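Local atomic coordinates of uncharacterized ACR, COG1565 superfamily (Burkholderia thailandensis, PDB entry 4F3N), a protein that is uncharacterised but has a methyltransferase-type fold and probably transfers methyl groups from S-adenosylmethionine, perhaps to arginine side chains of a protein. Residues Leu47-Leu61 against Tyr320-Leu334. Residues are numbered along the deposited sequence; the frame is centred on the assembly and turned at random.
Sequences LPVPGPDALAQSEAL and YRHRAHGDPFVYPGL. With SO4 (sulfate ion), chain B.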
ATOM      1  N   LEU A  47      -3.759  11.899  24.460  1.00 21.98           N
ATOM      2  CA  LEU A  47      -2.911  12.112  23.329  1.00 19.90           C
ATOM      3  C   LEU A  47      -1.568  12.608  23.823  1.00 17.91           C
ATOM      4  O   LEU A  47      -1.481  13.749  24.224  1.00 16.92           O
ATOM      5  CB  LEU A  47      -3.568  13.148  22.438  1.00 20.68           C
ATOM      6  CG  LEU A  47      -2.947  13.343  21.084  1.00 22.08           C
ATOM      7  CD1 LEU A  47      -3.254  12.086  20.260  1.00 22.64           C
ATOM      8  CD2 LEU A  47      -3.520  14.604  20.425  1.00 22.82           C
ATOM      9  N   PRO A  48      -0.537  11.747  23.817  1.00 16.15           N
ATOM     10  CA  PRO A  48       0.799  12.152  24.290  1.00 16.24           C
ATOM     11  C   PRO A  48       1.368  13.301  23.475  1.00 15.66           C
ATOM     12  O   PRO A  48       1.133  13.404  22.249  1.00 14.22           O
ATOM     13  CB  PRO A  48       1.628  10.900  24.091  1.00 16.82           C
ATOM     14  CG  PRO A  48       0.640   9.795  24.178  1.00 17.11           C
ATOM     15  CD  PRO A  48      -0.553  10.316  23.462  1.00 17.15           C
ATOM     16  N   VAL A  49       2.059  14.195  24.161  1.00 14.70           N
ATOM     17  CA  VAL A  49       2.691  15.329  23.537  1.00 14.59           C
ATOM     18  C   VAL A  49       4.089  14.923  23.101  1.00 15.59           C
ATOM     19  O   VAL A  49       4.859  14.373  23.913  1.00 15.35           O
ATOM     20  CB  VAL A  49       2.779  16.481  24.534  1.00 14.71           C
ATOM     21  CG1 VAL A  49       3.503  17.660  23.914  1.00 14.78           C
ATOM     22  CG2 VAL A  49       1.373  16.843  25.015  1.00 14.10           C
ATOM     23  N   PRO A  50       4.455  15.196  21.832  1.00 15.07           N
ATOM     24  CA  PRO A  50       5.824  14.840  21.399  1.00 16.72           C
ATOM     25  C   PRO A  50       6.909  15.666  22.079  1.00 18.31           C
ATOM     26  O   PRO A  50       6.634  16.743  22.590  1.00 18.39           O
ATOM     27  CB  PRO A  50       5.850  15.177  19.889  1.00 16.50           C
ATOM     28  CG  PRO A  50       4.491  15.640  19.541  1.00 15.82           C
ATOM     29  CD  PRO A  50       3.654  15.830  20.763  1.00 15.39           C
ATOM     30  N   GLY A  51       8.134  15.174  21.997  1.00 21.22           N
ATOM     31  CA  GLY A  51       9.307  15.908  22.446  1.00 22.51           C
ATOM     32  C   GLY A  51       9.529  17.224  21.716  1.00 24.49           C
ATOM     33  O   GLY A  51       8.961  17.457  20.634  1.00 22.64           O
ATOM     34  N   PRO A  52      10.369  18.106  22.291  1.00 25.47           N
ATOM     35  CA  PRO A  52      10.569  19.418  21.713  1.00 25.17           C
ATOM     36  C   PRO A  52      10.948  19.406  20.222  1.00 23.71           C
ATOM     37  O   PRO A  52      10.449  20.231  19.464  1.00 23.94           O
ATOM     38  CB  PRO A  52      11.729  19.980  22.547  1.00 26.44           C
ATOM     39  CG  PRO A  52      11.528  19.352  23.877  1.00 28.14           C
ATOM     40  CD  PRO A  52      11.134  17.941  23.552  1.00 27.21           C
ATOM     41  N   ASP A  53      11.828  18.505  19.819  1.00 24.14           N
ATOM     42  CA  ASP A  53      12.346  18.546  18.445  1.00 25.50           C
ATOM     43  C   ASP A  53      11.278  18.089  17.435  1.00 22.81           C
ATOM     44  O   ASP A  53      11.074  18.751  16.398  1.00 21.27           O
ATOM     45  CB  ASP A  53      13.630  17.743  18.336  1.00 27.98           C
ATOM     46  CG  ASP A  53      14.761  18.322  19.198  1.00 31.51           C
ATOM     47  OD1 ASP A  53      14.682  19.507  19.631  1.00 31.93           O
ATOM     48  OD2 ASP A  53      15.762  17.591  19.393  1.00 33.56           O
ATOM     49  N   ALA A  54      10.587  16.995  17.752  1.00 21.40           N
ATOM     50  CA  ALA A  54       9.443  16.519  16.953  1.00 20.43           C
ATOM     51  C   ALA A  54       8.318  17.556  16.912  1.00 18.49           C
ATOM     52  O   ALA A  54       7.712  17.814  15.864  1.00 18.01           O
ATOM     53  CB  ALA A  54       8.902  15.198  17.505  1.00 20.62           C
ATOM     54  N   LEU A  55       8.015  18.167  18.046  1.00 17.78           N
ATOM     55  CA  LEU A  55       6.971  19.182  18.065  1.00 16.96           C
ATOM     56  C   LEU A  55       7.345  20.364  17.145  1.00 16.27           C
ATOM     57  O   LEU A  55       6.508  20.838  16.394  1.00 15.21           O
ATOM     58  CB  LEU A  55       6.736  19.666  19.495  1.00 18.83           C
ATOM     59  CG  LEU A  55       5.557  20.567  19.771  1.00 19.65           C
ATOM     60  CD1 LEU A  55       4.278  19.914  19.246  1.00 20.61           C
ATOM     61  CD2 LEU A  55       5.492  20.824  21.277  1.00 21.31           C
ATOM     62  N   ALA A  56       8.597  20.820  17.194  1.00 16.66           N
ATOM     63  CA  ALA A  56       9.035  21.930  16.348  1.00 17.00           C
ATOM     64  C   ALA A  56       8.868  21.580  14.870  1.00 16.69           C
ATOM     65  O   ALA A  56       8.455  22.431  14.047  1.00 17.51           O
ATOM     66  CB  ALA A  56      10.506  22.265  16.633  1.00 18.22           C
ATOM     67  N   GLN A  57       9.235  20.356  14.524  1.00 17.02           N
ATOM     68  CA  GLN A  57       9.059  19.863  13.167  1.00 18.09           C
ATOM     69  C   GLN A  57       7.583  19.856  12.724  1.00 15.62           C
ATOM     70  O   GLN A  57       7.222  20.360  11.647  1.00 14.42           O
ATOM     71  CB  GLN A  57       9.598  18.433  13.048  1.00 20.99           C
ATOM     72  CG  GLN A  57       9.212  17.762  11.739  1.00 24.05           C
ATOM     73  CD  GLN A  57       9.656  16.322  11.648  1.00 27.45           C
ATOM     74  OE1 GLN A  57       8.830  15.377  11.736  1.00 32.33           O
ATOM     75  NE2 GLN A  57      10.937  16.133  11.395  1.00 30.33           N
ATOM     76  N   SER A  58       6.742  19.278  13.574  1.00 14.72           N
ATOM     77  CA  SER A  58       5.307  19.218  13.279  1.00 13.26           C
ATOM     78  C   SER A  58       4.722  20.625  13.171  1.00 13.65           C
ATOM     79  O   SER A  58       3.912  20.909  12.291  1.00 12.54           O
ATOM     80  CB  SER A  58       4.570  18.420  14.364  1.00 13.02           C
ATOM     81  OG  SER A  58       3.207  18.254  14.069  1.00 11.57           O
ATOM     82  N   GLU A  59       5.110  21.519  14.084  1.00 14.29           N
ATOM     83  CA  GLU A  59       4.613  22.906  14.013  1.00 15.10           C
ATOM     84  C   GLU A  59       5.032  23.633  12.731  1.00 14.67           C
ATOM     85  O   GLU A  59       4.214  24.377  12.149  1.00 13.83           O
ATOM     86  CB  GLU A  59       5.004  23.670  15.283  1.00 18.42           C
ATOM     87  CG  GLU A  59       4.291  23.106  16.491  1.00 20.70           C
ATOM     88  CD  GLU A  59       4.776  23.684  17.822  1.00 26.43           C
ATOM     89  OE1 GLU A  59       5.973  24.023  17.951  1.00 32.19           O
ATOM     90  OE2 GLU A  59       3.954  23.783  18.768  1.00 30.52           O
ATOM     91  N   ALA A  60       6.270  23.404  12.249  1.00 14.42           N
ATOM     92  CA  ALA A  60       6.748  24.039  11.025  1.00 14.57           C
ATOM     93  C   ALA A  60       5.925  23.505   9.851  1.00 14.41           C
ATOM     94  O   ALA A  60       5.470  24.275   8.970  1.00 13.68           O
ATOM     95  CB  ALA A  60       8.243  23.797  10.814  1.00 15.11           C
ATOM     96  N   LEU A  61       5.721  22.189   9.851  1.00 13.80           N
ATOM     97  CA  LEU A  61       4.969  21.563   8.765  1.00 14.12           C
ATOM     98  C   LEU A  61       3.566  22.114   8.763  1.00 13.37           C
ATOM     99  O   LEU A  61       3.067  22.497   7.708  1.00 13.65           O
ATOM    100  CB  LEU A  61       4.946  20.049   8.889  1.00 14.09           C
ATOM    101  CG  LEU A  61       4.077  19.308   7.887  1.00 14.56           C
ATOM    102  CD1 LEU A  61       4.587  19.536   6.468  1.00 15.38           C
ATOM    103  CD2 LEU A  61       4.125  17.823   8.304  1.00 15.21           C
ATOM    104  N   TYR A 320      -1.006   7.197  15.492  1.00 17.76           N
ATOM    105  CA  TYR A 320      -0.105   8.065  16.230  1.00 17.62           C
ATOM    106  C   TYR A 320       0.397   7.287  17.449  1.00 18.56           C
ATOM    107  O   TYR A 320      -0.400   6.929  18.318  1.00 17.57           O
ATOM    108  CB  TYR A 320      -0.837   9.338  16.639  1.00 16.84           C
ATOM    109  CG  TYR A 320       0.004  10.273  17.494  1.00 15.63           C
ATOM    110  CD1 TYR A 320       1.177  10.812  17.014  1.00 15.32           C
ATOM    111  CD2 TYR A 320      -0.349  10.554  18.809  1.00 16.64           C
ATOM    112  CE1 TYR A 320       1.971  11.655  17.795  1.00 15.40           C
ATOM    113  CE2 TYR A 320       0.428  11.398  19.579  1.00 16.05           C
ATOM    114  CZ  TYR A 320       1.598  11.925  19.093  1.00 16.23           C
ATOM    115  OH  TYR A 320       2.383  12.777  19.898  1.00 16.42           O
ATOM    116  N   ARG A 321       1.711   7.051  17.481  1.00 22.26           N
ATOM    117  CA  ARG A 321       2.349   6.239  18.532  1.00 26.44           C
ATOM    118  C   ARG A 321       1.587   4.913  18.630  1.00 30.05           C
ATOM    119  O   ARG A 321       1.095   4.530  19.700  1.00 33.02           O
ATOM    120  CB  ARG A 321       2.369   6.978  19.861  1.00 27.33           C
ATOM    121  CG  ARG A 321       3.102   8.315  19.793  1.00 28.51           C
ATOM    122  CD  ARG A 321       2.798   9.150  21.008  1.00 30.47           C
ATOM    123  NE  ARG A 321       3.529   8.744  22.220  1.00 31.99           N
ATOM    124  CZ  ARG A 321       4.613   9.355  22.723  1.00 32.20           C
ATOM    125  NH1 ARG A 321       5.157  10.402  22.118  1.00 31.82           N
ATOM    126  NH2 ARG A 321       5.154   8.921  23.869  1.00 33.06           N
ATOM    127  N   HIS A 322       1.438   4.270  17.477  1.00 33.64           N
ATOM    128  CA  HIS A 322       0.682   3.028  17.359  1.00 36.67           C
ATOM    129  C   HIS A 322      -0.589   3.081  18.189  1.00 39.72           C
ATOM    130  O   HIS A 322      -0.804   2.269  19.095  1.00 45.02           O
ATOM    131  CB  HIS A 322       1.581   1.842  17.736  1.00 40.53           C
ATOM    132  N   ARG A 323      -1.406   4.101  17.923  1.00 36.36           N
ATOM    133  CA  ARG A 323      -2.778   4.194  18.402  1.00 31.31           C
ATOM    134  C   ARG A 323      -3.602   4.600  17.175  1.00 27.72           C
ATOM    135  O   ARG A 323      -3.329   5.633  16.564  1.00 23.83           O
ATOM    136  CB  ARG A 323      -2.927   5.237  19.502  1.00 31.94           C
ATOM    137  N   ALA A 324      -4.567   3.761  16.810  1.00 25.97           N
ATOM    138  CA  ALA A 324      -5.449   3.982  15.652  1.00 24.03           C
ATOM    139  C   ALA A 324      -6.544   4.968  16.002  1.00 23.22           C
ATOM    140  O   ALA A 324      -7.180   4.860  17.039  1.00 23.06           O
ATOM    141  CB  ALA A 324      -6.078   2.661  15.207  1.00 23.71           C
ATOM    142  N   HIS A 325      -6.767   5.966  15.151  1.00 21.50           N
ATOM    143  CA  HIS A 325      -7.830   6.938  15.394  1.00 20.28           C
ATOM    144  C   HIS A 325      -8.134   7.692  14.107  1.00 20.40           C
ATOM    145  O   HIS A 325      -7.388   7.606  13.157  1.00 20.19           O
ATOM    146  CB  HIS A 325      -7.424   7.915  16.473  1.00 20.08           C
ATOM    147  CG  HIS A 325      -6.331   8.811  16.033  1.00 18.43           C
ATOM    148  ND1 HIS A 325      -6.580  10.060  15.560  1.00 18.62           N
ATOM    149  CD2 HIS A 325      -4.979   8.581  15.850  1.00 17.93           C
ATOM    150  CE1 HIS A 325      -5.420  10.623  15.178  1.00 17.45           C
ATOM    151  NE2 HIS A 325      -4.441   9.720  15.337  1.00 17.29           N
ATOM    152  N   GLY A 326      -9.213   8.464  14.095  1.00 20.62           N
ATOM    153  CA  GLY A 326      -9.740   8.986  12.835  1.00 19.88           C
ATOM    154  C   GLY A 326      -9.255  10.342  12.397  1.00 20.18           C
ATOM    155  O   GLY A 326      -9.644  10.781  11.330  1.00 22.01           O
ATOM    156  N   ASP A 327      -8.456  11.030  13.213  1.00 17.50           N
ATOM    157  CA  ASP A 327      -8.224  12.465  13.010  1.00 15.98           C
ATOM    158  C   ASP A 327      -6.899  12.756  12.318  1.00 14.37           C
ATOM    159  O   ASP A 327      -5.840  12.726  12.934  1.00 13.81           O
ATOM    160  CB  ASP A 327      -8.285  13.195  14.349  1.00 16.00           C
ATOM    161  CG  ASP A 327      -8.175  14.698  14.210  1.00 15.53           C
ATOM    162  OD1 ASP A 327      -8.003  15.190  13.079  1.00 15.38           O
ATOM    163  OD2 ASP A 327      -8.273  15.379  15.240  1.00 16.17           O
ATOM    164  N   PRO A 328      -6.935  13.117  11.014  1.00 13.04           N
ATOM    165  CA  PRO A 328      -5.688  13.385  10.320  1.00 12.35           C
ATOM    166  C   PRO A 328      -4.983  14.712  10.647  1.00 11.70           C
ATOM    167  O   PRO A 328      -3.908  14.943  10.121  1.00 11.42           O
ATOM    168  CB  PRO A 328      -6.116  13.412   8.859  1.00 12.48           C
ATOM    169  CG  PRO A 328      -7.469  13.964   8.922  1.00 12.82           C
ATOM    170  CD  PRO A 328      -8.097  13.332  10.137  1.00 13.26           C
ATOM    171  N   PHE A 329      -5.573  15.551  11.504  1.00 10.79           N
ATOM    172  CA  PHE A 329      -5.032  16.847  11.850  1.00 10.80           C
ATOM    173  C   PHE A 329      -4.203  16.765  13.141  1.00 10.97           C
ATOM    174  O   PHE A 329      -3.565  17.728  13.536  1.00 11.85           O
ATOM    175  CB  PHE A 329      -6.196  17.836  12.005  1.00 10.83           C
ATOM    176  CG  PHE A 329      -7.037  17.948  10.764  1.00 10.44           C
ATOM    177  CD1 PHE A 329      -6.426  18.068   9.512  1.00 10.33           C
ATOM    178  CD2 PHE A 329      -8.389  17.904  10.840  1.00 10.86           C
ATOM    179  CE1 PHE A 329      -7.181  18.143   8.342  1.00 10.08           C
ATOM    180  CE2 PHE A 329      -9.156  18.006   9.694  1.00 10.93           C
ATOM    181  CZ  PHE A 329      -8.551  18.106   8.458  1.00 10.74           C
ATOM    182  N   VAL A 330      -4.165  15.593  13.757  1.00 11.12           N
ATOM    183  CA  VAL A 330      -3.226  15.352  14.900  1.00 11.40           C
ATOM    184  C   VAL A 330      -1.757  15.380  14.420  1.00 11.06           C
ATOM    185  O   VAL A 330      -1.384  14.703  13.449  1.00 10.55           O
ATOM    186  CB  VAL A 330      -3.557  14.019  15.613  1.00 11.48           C
ATOM    187  CG1 VAL A 330      -2.414  13.582  16.552  1.00 11.64           C
ATOM    188  CG2 VAL A 330      -4.900  14.122  16.343  1.00 12.31           C
ATOM    189  N   TYR A 331      -0.941  16.166  15.108  1.00 11.02           N
ATOM    190  CA  TYR A 331       0.500  16.275  14.895  1.00 11.53           C
ATOM    191  C   TYR A 331       0.953  15.962  13.462  1.00 11.02           C
ATOM    192  O   TYR A 331       1.544  14.909  13.215  1.00 10.55           O
ATOM    193  CB  TYR A 331       1.259  15.416  15.920  1.00 11.88           C
ATOM    194  CG  TYR A 331       1.068  15.908  17.329  1.00 12.72           C
ATOM    195  CD1 TYR A 331       1.470  17.198  17.689  1.00 13.14           C
ATOM    196  CD2 TYR A 331       0.436  15.122  18.281  1.00 12.92           C
ATOM    197  CE1 TYR A 331       1.252  17.677  18.974  1.00 13.80           C
ATOM    198  CE2 TYR A 331       0.226  15.591  19.569  1.00 13.79           C
ATOM    199  CZ  TYR A 331       0.611  16.873  19.894  1.00 14.02           C
ATOM    200  OH  TYR A 331       0.426  17.335  21.190  1.00 14.84           O
ATOM    201  N   PRO A 332       0.653  16.871  12.516  1.00 10.72           N
ATOM    202  CA  PRO A 332       1.136  16.700  11.149  1.00 10.90           C
ATOM    203  C   PRO A 332       2.628  16.319  11.093  1.00 11.41           C
ATOM    204  O   PRO A 332       3.465  16.966  11.720  1.00 12.41           O
ATOM    205  CB  PRO A 332       0.911  18.075  10.511  1.00 10.78           C
ATOM    206  CG  PRO A 332      -0.252  18.617  11.236  1.00 10.84           C
ATOM    207  CD  PRO A 332      -0.096  18.132  12.676  1.00 11.14           C
ATOM    208  N   GLY A 333       2.929  15.286  10.342  1.00 11.96           N
ATOM    209  CA  GLY A 333       4.313  14.839  10.186  1.00 12.32           C
ATOM    210  C   GLY A 333       4.707  13.763  11.176  1.00 13.54           C
ATOM    211  O   GLY A 333       5.775  13.134  11.006  1.00 13.50           O
ATOM    212  N   LEU A 334       3.924  13.561  12.244  1.00 13.37           N
ATOM    213  CA  LEU A 334       4.287  12.601  13.296  1.00 13.82           C
ATOM    214  C   LEU A 334       3.373  11.388  13.362  1.00 14.30           C
ATOM    215  O   LEU A 334       3.541  10.517  14.221  1.00 14.16           O
ATOM    216  CB  LEU A 334       4.326  13.276  14.667  1.00 14.36           C
ATOM    217  CG  LEU A 334       5.187  14.528  14.782  1.00 15.15           C
ATOM    218  CD1 LEU A 334       5.141  15.061  16.227  1.00 15.37           C
ATOM    219  CD2 LEU A 334       6.630  14.261  14.351  1.00 14.97           C
TER
HETATM  220  S   SO4 B 501       3.437   5.887  24.517  1.00 53.60           S
HETATM  221  O1  SO4 B 501       3.350   7.207  25.211  1.00 47.71           O
HETATM  222  O2  SO4 B 501       2.744   4.827  25.286  1.00 49.93           O
HETATM  223  O3  SO4 B 501       2.785   6.045  23.183  1.00 52.47           O
HETATM  224  O4  SO4 B 501       4.850   5.454  24.309  1.00 47.82           O
HETATM  225  O   HOH W   1       6.532  12.246  23.569  1.00 28.05           O
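Pro50 sets its CD over one face of the Tyr331 ring in a CH-pi contact, 3.6 Å from the ring centroid and 22° off the normal. Tyr331 CG lies beside its own backbone N (chi1 -65°), which directs the ring to where Leu55 CD1 touches Tyr331 CE1 and Leu47 CD2 reaches Tyr331 CE2, while Val49 passes by the hydroxyl. Pro50 also bears on the second branch of the contact, where its CG meets Leu334 CD1 at a tight 3.4 Å; the two methyls of Leu334 then spread against Ala54 CB, and CD2 continues to Gln57 OE1. The Tyr320 hydroxyl, OH, donates to Pro48 O (2.7 Å); Pro48 O lies near the ring plane at its edge, and the hydroxyl meets it from above the carbonyl plane. The Leu47 and Tyr320 side chains cross at about a right angle, Leu47 CD1 on Tyr320 CD2, and Leu47 meets Val330 CG1 tip to tip. Pro48 CB rests over a face of the Arg321 guanidinium, 3.4 Å from NE. The edge of that group grips a sulfate, probably from the crystallisation liquor, through NE and NH2, while NH1 reaches Val49 O through one water. On the helix, Ser58 OG, turned anti to its N (chi1 -176°), donates 2.7 Å to Pro332 O in the type II turn 331-334. Leu61 CD2 packs on the next peptide, at Gly333 N, where the backbone bends with a positive phi. The contact thus lays the N-terminal loop and the start of helix 52-71 on the turn joining strands 317-319 and 324-325 and on the loop from 324-325 to 336-342, while Pro332 also touches helix 78-87 and strand 245-250.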